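Local coordinates for protein carbohydrate kinase, FGGY (Novosphingobium aromaticivorans, PDB 3H6E) that probably phosphorylates a carbohydrate, as kinases of the FGGY family do, though its own substrate is not known, at residues R336-P340 with R463-V468; A323-V328 with F364-A368. All blocks are in the same frame, centred on the assembly; numbering follows the deposited sequence.

Contact 1. Residues R336-P340 with R463-V468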
loop_
_atom_site.group_PDB
_atom_site.type_symbol
_atom_site.label_atom_id
_atom_site.label_comp_id
_atom_site.label_asym_id
_atom_site.label_seq_id
_atom_site.Cartn_x
_atom_site.Cartn_y
_atom_site.Cartn_z
ATOM N N ARG A 336 18.773 -21.866 17.616
ATOM C CA ARG A 336 18.130 -20.770 18.333
ATOM C C ARG A 336 17.102 -20.105 17.429
ATOM O O ARG A 336 17.465 -19.478 16.433
ATOM C CB ARG A 336 19.163 -19.730 18.773
ATOM C CG ARG A 336 20.326 -20.274 19.582
ATOM C CD ARG A 336 21.045 -19.135 20.299
ATOM N NE ARG A 336 22.421 -19.473 20.646
ATOM C CZ ARG A 336 22.763 -20.223 21.687
ATOM N NH1 ARG A 336 21.822 -20.718 22.479
ATOM N NH2 ARG A 336 24.042 -20.481 21.931
HETATM N N MSE A 337 15.822 -20.226 17.770
HETATM C CA MSE A 337 14.783 -19.696 16.892
HETATM C C MSE A 337 13.481 -19.262 17.580
HETATM O O MSE A 337 13.286 -19.479 18.778
HETATM C CB MSE A 337 14.479 -20.708 15.792
HETATM C CG MSE A 337 13.798 -21.955 16.297
HETATM SE SE MSE A 337 13.740 -23.330 14.930
HETATM C CE MSE A 337 12.189 -24.307 15.591
ATOM N N ILE A 338 12.600 -18.652 16.787
ATOM C CA ILE A 338 11.344 -18.071 17.261
ATOM C C ILE A 338 10.158 -18.675 16.524
ATOM O O ILE A 338 10.163 -18.751 15.298
ATOM C CB ILE A 338 11.308 -16.555 16.989
ATOM C CG1 ILE A 338 12.536 -15.866 17.584
ATOM C CG2 ILE A 338 10.010 -15.941 17.507
ATOM C CD1 ILE A 338 12.790 -14.479 17.015
ATOM N N LEU A 339 9.134 -19.085 17.262
ATOM C CA LEU A 339 7.922 -19.620 16.650
ATOM C C LEU A 339 6.800 -18.577 16.612
ATOM O O LEU A 339 6.606 -17.834 17.571
ATOM C CB LEU A 339 7.461 -20.872 17.393
ATOM C CG LEU A 339 8.529 -21.938 17.647
ATOM C CD1 LEU A 339 7.896 -23.190 18.222
ATOM C CD2 LEU A 339 9.293 -22.267 16.377
ATOM N N PRO A 340 6.066 -18.518 15.488
ATOM C CA PRO A 340 4.916 -17.624 15.287
ATOM C C PRO A 340 3.770 -17.989 16.223
ATOM O O PRO A 340 3.650 -19.157 16.584
ATOM C CB PRO A 340 4.500 -17.909 13.838
ATOM C CG PRO A 340 5.696 -18.531 13.199
ATOM C CD PRO A 340 6.360 -19.315 14.287
ATOM N N ARG A 463 13.916 -27.546 10.685
ATOM C CA ARG A 463 13.594 -27.608 12.107
ATOM C C ARG A 463 12.448 -26.657 12.444
ATOM O O ARG A 463 11.442 -27.068 13.023
ATOM C CB ARG A 463 14.825 -27.300 12.970
ATOM C CG ARG A 463 15.553 -28.544 13.465
ATOM C CD ARG A 463 16.682 -28.966 12.535
ATOM N NE ARG A 463 17.993 -28.882 13.181
ATOM C CZ ARG A 463 18.765 -27.797 13.197
ATOM N NH1 ARG A 463 18.371 -26.676 12.602
ATOM N NH2 ARG A 463 19.940 -27.833 13.811
ATOM N N TRP A 464 12.604 -25.392 12.067
ATOM C CA TRP A 464 11.575 -24.379 12.294
ATOM C C TRP A 464 10.204 -24.856 11.822
ATOM O O TRP A 464 9.252 -24.908 12.602
ATOM C CB TRP A 464 11.953 -23.068 11.593
ATOM C CG TRP A 464 11.015 -21.926 11.863
ATOM C CD1 TRP A 464 10.932 -21.183 13.008
ATOM C CD2 TRP A 464 10.039 -21.382 10.964
ATOM N NE1 TRP A 464 9.959 -20.221 12.880
ATOM C CE2 TRP A 464 9.396 -20.321 11.635
ATOM C CE3 TRP A 464 9.641 -21.695 9.659
ATOM C CZ2 TRP A 464 8.381 -19.570 11.045
ATOM C CZ3 TRP A 464 8.627 -20.949 9.076
ATOM C CH2 TRP A 464 8.010 -19.900 9.770
ATOM N N GLN A 465 10.112 -25.207 10.544
ATOM C CA GLN A 465 8.857 -25.672 9.963
ATOM C C GLN A 465 8.275 -26.847 10.743
ATOM O O GLN A 465 7.106 -26.824 11.137
ATOM C CB GLN A 465 9.049 -26.045 8.492
ATOM C CG GLN A 465 9.094 -24.846 7.559
ATOM C CD GLN A 465 9.278 -25.244 6.108
ATOM O OE1 GLN A 465 9.424 -24.389 5.231
ATOM N NE2 GLN A 465 9.274 -26.548 5.847
ATOM N N ALA A 466 9.096 -27.870 10.969
ATOM C CA ALA A 466 8.674 -29.031 11.743
ATOM C C ALA A 466 8.088 -28.600 13.086
ATOM O O ALA A 466 6.966 -28.970 13.435
ATOM C CB ALA A 466 9.841 -29.985 11.949
ATOM N N GLU A 467 8.853 -27.805 13.828
ATOM C CA GLU A 467 8.412 -27.300 15.124
ATOM C C GLU A 467 7.061 -26.593 15.052
ATOM O O GLU A 467 6.179 -26.849 15.871
ATOM C CB GLU A 467 9.464 -26.365 15.719
ATOM C CG GLU A 467 10.647 -27.091 16.334
ATOM C CD GLU A 467 10.309 -27.719 17.669
ATOM O OE1 GLU A 467 9.658 -27.046 18.498
ATOM O OE2 GLU A 467 10.696 -28.885 17.892
ATOM N N VAL A 468 6.900 -25.706 14.074
ATOM C CA VAL A 468 5.648 -24.972 13.913
ATOM C C VAL A 468 4.451 -25.916 13.859
ATOM O O VAL A 468 3.450 -25.704 14.542
ATOM C CB VAL A 468 5.663 -24.099 12.645
ATOM C CG1 VAL A 468 4.263 -23.592 12.330
ATOM C CG2 VAL A 468 6.635 -22.943 12.810
#
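The indole of Trp464 meets Ile338 and Met337 at its edge, near the ring plane, while Val468 CG2, one turn further along the same helix, lies over the centre of one face. Trp464 NE1 donates to Ile338 O at 2.8 Å, with a moderately bent N-H...O angle of 146° and the donor tilted out of the carbonyl plane. This buried N-H is thus taken up by strand backbone. Trp464 CG is anti to the backbone N (chi1 -175°), which lays the ring along the helix flank facing the strand. Pro340 CG comes obliquely onto Trp464 CZ2 at 3.6 Å, and Leu339 CD2 lies 3.9 Å from Trp464 CD1. Near the base of the indole, at Trp464 CA and CB, the selenomethionine Met337 runs extended to the helix; its SE sits 3.8 Å from Trp464 CB, and its CE ends against Glu467 CG at 3.3 Å. A leucine in place of Trp464 would probably leave Ile338 O without this donor and open a gap beside Pro340 and Val468. Tyr460 adds a second tie, its OH hydrogen-bonding to Arg336 O. The selenium beside the indole makes a Met-aromatic contact of the edge type, within a strand-on-helix packing in which residues 463-468 of the last helix run at a signed crossing angle of -31° to strand 337-339 and flank the two-stranded antiparallel sheet formed with strand 355-357.

Contact 2. Residues A323-V328 with F364-A368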
loop_
_atom_site.group_PDB
_atom_site.type_symbol
_atom_site.label_atom_id
_atom_site.label_comp_id
_atom_site.label_asym_id
_atom_site.label_seq_id
_atom_site.Cartn_x
_atom_site.Cartn_y
_atom_site.Cartn_z
ATOM N N ALA A 323 27.799 -7.085 12.612
ATOM C CA ALA A 323 27.713 -7.823 13.867
ATOM C C ALA A 323 26.434 -8.657 13.925
ATOM O O ALA A 323 26.443 -9.796 14.400
ATOM C CB ALA A 323 27.795 -6.877 15.050
ATOM N N LEU A 324 25.338 -8.078 13.446
ATOM C CA LEU A 324 24.103 -8.826 13.255
ATOM C C LEU A 324 24.404 -10.022 12.366
ATOM O O LEU A 324 24.040 -11.159 12.671
ATOM C CB LEU A 324 23.054 -7.939 12.582
ATOM C CG LEU A 324 22.026 -7.239 13.469
ATOM C CD1 LEU A 324 22.377 -7.387 14.938
ATOM C CD2 LEU A 324 21.930 -5.768 13.086
ATOM N N LEU A 325 25.090 -9.741 11.264
ATOM C CA LEU A 325 25.398 -10.743 10.259
ATOM C C LEU A 325 26.303 -11.829 10.830
ATOM O O LEU A 325 26.020 -13.021 10.705
ATOM C CB LEU A 325 26.070 -10.072 9.059
ATOM C CG LEU A 325 25.730 -10.650 7.690
ATOM C CD1 LEU A 325 26.137 -12.118 7.617
ATOM C CD2 LEU A 325 24.244 -10.473 7.395
ATOM N N ALA A 326 27.393 -11.406 11.461
ATOM C CA ALA A 326 28.371 -12.338 12.005
ATOM C C ALA A 326 27.779 -13.210 13.109
ATOM O O ALA A 326 28.326 -14.261 13.440
ATOM C CB ALA A 326 29.593 -11.583 12.514
ATOM N N ALA A 327 26.661 -12.768 13.675
ATOM C CA ALA A 327 26.033 -13.480 14.784
ATOM C C ALA A 327 25.079 -14.570 14.300
ATOM O O ALA A 327 24.592 -15.380 15.091
ATOM C CB ALA A 327 25.310 -12.502 15.707
ATOM N N VAL A 328 24.818 -14.586 12.997
ATOM C CA VAL A 328 23.921 -15.577 12.405
ATOM C C VAL A 328 24.470 -17.006 12.503
ATOM O O VAL A 328 23.744 -17.925 12.880
ATOM C CB VAL A 328 23.592 -15.252 10.927
ATOM C CG1 VAL A 328 22.660 -16.308 10.344
ATOM C CG2 VAL A 328 22.978 -13.862 10.808
ATOM N N PHE A 364 22.570 -9.173 20.028
ATOM C CA PHE A 364 22.929 -9.384 18.630
ATOM C C PHE A 364 22.408 -10.711 18.089
ATOM O O PHE A 364 21.911 -10.776 16.966
ATOM C CB PHE A 364 24.441 -9.279 18.430
ATOM C CG PHE A 364 24.939 -7.867 18.362
ATOM C CD1 PHE A 364 25.394 -7.223 19.499
ATOM C CD2 PHE A 364 24.940 -7.180 17.162
ATOM C CE1 PHE A 364 25.849 -5.919 19.435
ATOM C CE2 PHE A 364 25.388 -5.876 17.092
ATOM C CZ PHE A 364 25.845 -5.246 18.229
ATOM N N GLU A 365 22.517 -11.766 18.889
ATOM C CA GLU A 365 22.053 -13.081 18.467
ATOM C C GLU A 365 20.535 -13.166 18.522
ATOM O O GLU A 365 19.918 -13.915 17.766
ATOM C CB GLU A 365 22.677 -14.183 19.323
ATOM C CG GLU A 365 24.162 -14.385 19.080
ATOM C CD GLU A 365 24.689 -15.657 19.715
ATOM O OE1 GLU A 365 23.893 -16.378 20.355
ATOM O OE2 GLU A 365 25.900 -15.934 19.572
ATOM N N ARG A 366 19.936 -12.397 19.425
ATOM C CA ARG A 366 18.486 -12.343 19.517
ATOM C C ARG A 366 17.953 -11.455 18.395
ATOM O O ARG A 366 16.921 -11.744 17.795
ATOM C CB ARG A 366 18.048 -11.824 20.892
ATOM C CG ARG A 366 16.928 -12.644 21.520
ATOM C CD ARG A 366 16.482 -12.100 22.875
ATOM N NE ARG A 366 17.588 -11.966 23.816
ATOM C CZ ARG A 366 17.461 -12.062 25.136
ATOM N NH1 ARG A 366 16.273 -12.310 25.677
ATOM N NH2 ARG A 366 18.525 -11.922 25.918
ATOM N N ARG A 367 18.685 -10.384 18.105
ATOM C CA ARG A 367 18.323 -9.454 17.042
ATOM C C ARG A 367 18.521 -10.081 15.664
ATOM O O ARG A 367 17.782 -9.791 14.721
ATOM C CB ARG A 367 19.147 -8.169 17.149
ATOM C CG ARG A 367 18.821 -7.301 18.353
ATOM C CD ARG A 367 19.119 -5.846 18.048
ATOM N NE ARG A 367 20.544 -5.592 17.874
ATOM C CZ ARG A 367 21.039 -4.589 17.155
ATOM N NH1 ARG A 367 20.224 -3.754 16.526
ATOM N NH2 ARG A 367 22.353 -4.426 17.055
ATOM N N ALA A 368 19.533 -10.932 15.546
ATOM C CA ALA A 368 19.804 -11.609 14.287
ATOM C C ALA A 368 18.739 -12.669 14.034
ATOM O O ALA A 368 18.251 -12.822 12.913
ATOM C CB ALA A 368 21.189 -12.229 14.307
#
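Apolar contact gathers first at Phe364, which meets Leu324 and Ala323. The phenyl ring of Phe364 receives two methyl groups obliquely along the same side bond: Ala323 CB approaches Phe364 CE2 to 3.3 Å, and Leu324 CD1 comes within 3.4 Å of Phe364 CD2, the leucine side chain crossing the phenylalanine at about a right angle. With CG anti to its own carbonyl carbon (chi1 -80°), Phe364 sends its ring out toward helix 321-326.

A methyl-on-guanidinium contact follows from the same leucine branch. Leu324 CD1 sits over one face of the Arg367 guanidinium, displaced toward the rim and 3.6 Å from Arg367 NH2, while Phe364 CZ lies at the edge of that group, in its plane. A bend at chi3 (-67°) folds the arginine back beside the ring. Its polar end is held from outside the two segments: NH2 forms a salt bridge with Asp320 and NH1 a hydrogen bond with Arg313 O, which would fix the guanidinium and leave its face for the methyl.

Small residues allow the backbones to come close. Ala368 CB reaches Leu324 O at 3.5 Å, and the CA atoms of Leu324 and Ala368 are 5.2 Å apart. Ala327 CB rests on Glu365 CG at 4.0 Å and also neighbours Ala368 CB, which in turn meets Val328 CG2 at 4.3 Å. The segments share no hydrogen bond, so van der Waals contact joins them.

In the fold, the short helix 321-326 thereby lies against the first turns of the long helix 363-384. Leu324, Leu325 and Val328 also touch Val402 of helix 401-410, and Glu365 reaches Val331 of helix 328-333.

Contacts 1 and 2 lie with their centres 18 Å apart, on the same side of the chain's centre, and their segments alternate along the sequence. Helix 363-384 ties them together: its first turns form one partner of contact 2, while Tyr373, Leu376 and Val377 further along touch Ile338, Pro340 and Trp464 of contact 1. A direct but long and weak ion pair, Arg336 NE to Glu365 OE1 at 3.4 Å, bridges the two. Their centres stand 29 and 30 Å from the centre of the chain, which suggests a peripheral position, probably well away from the interdomain cleft where FGGY kinases bind substrate and nucleotide.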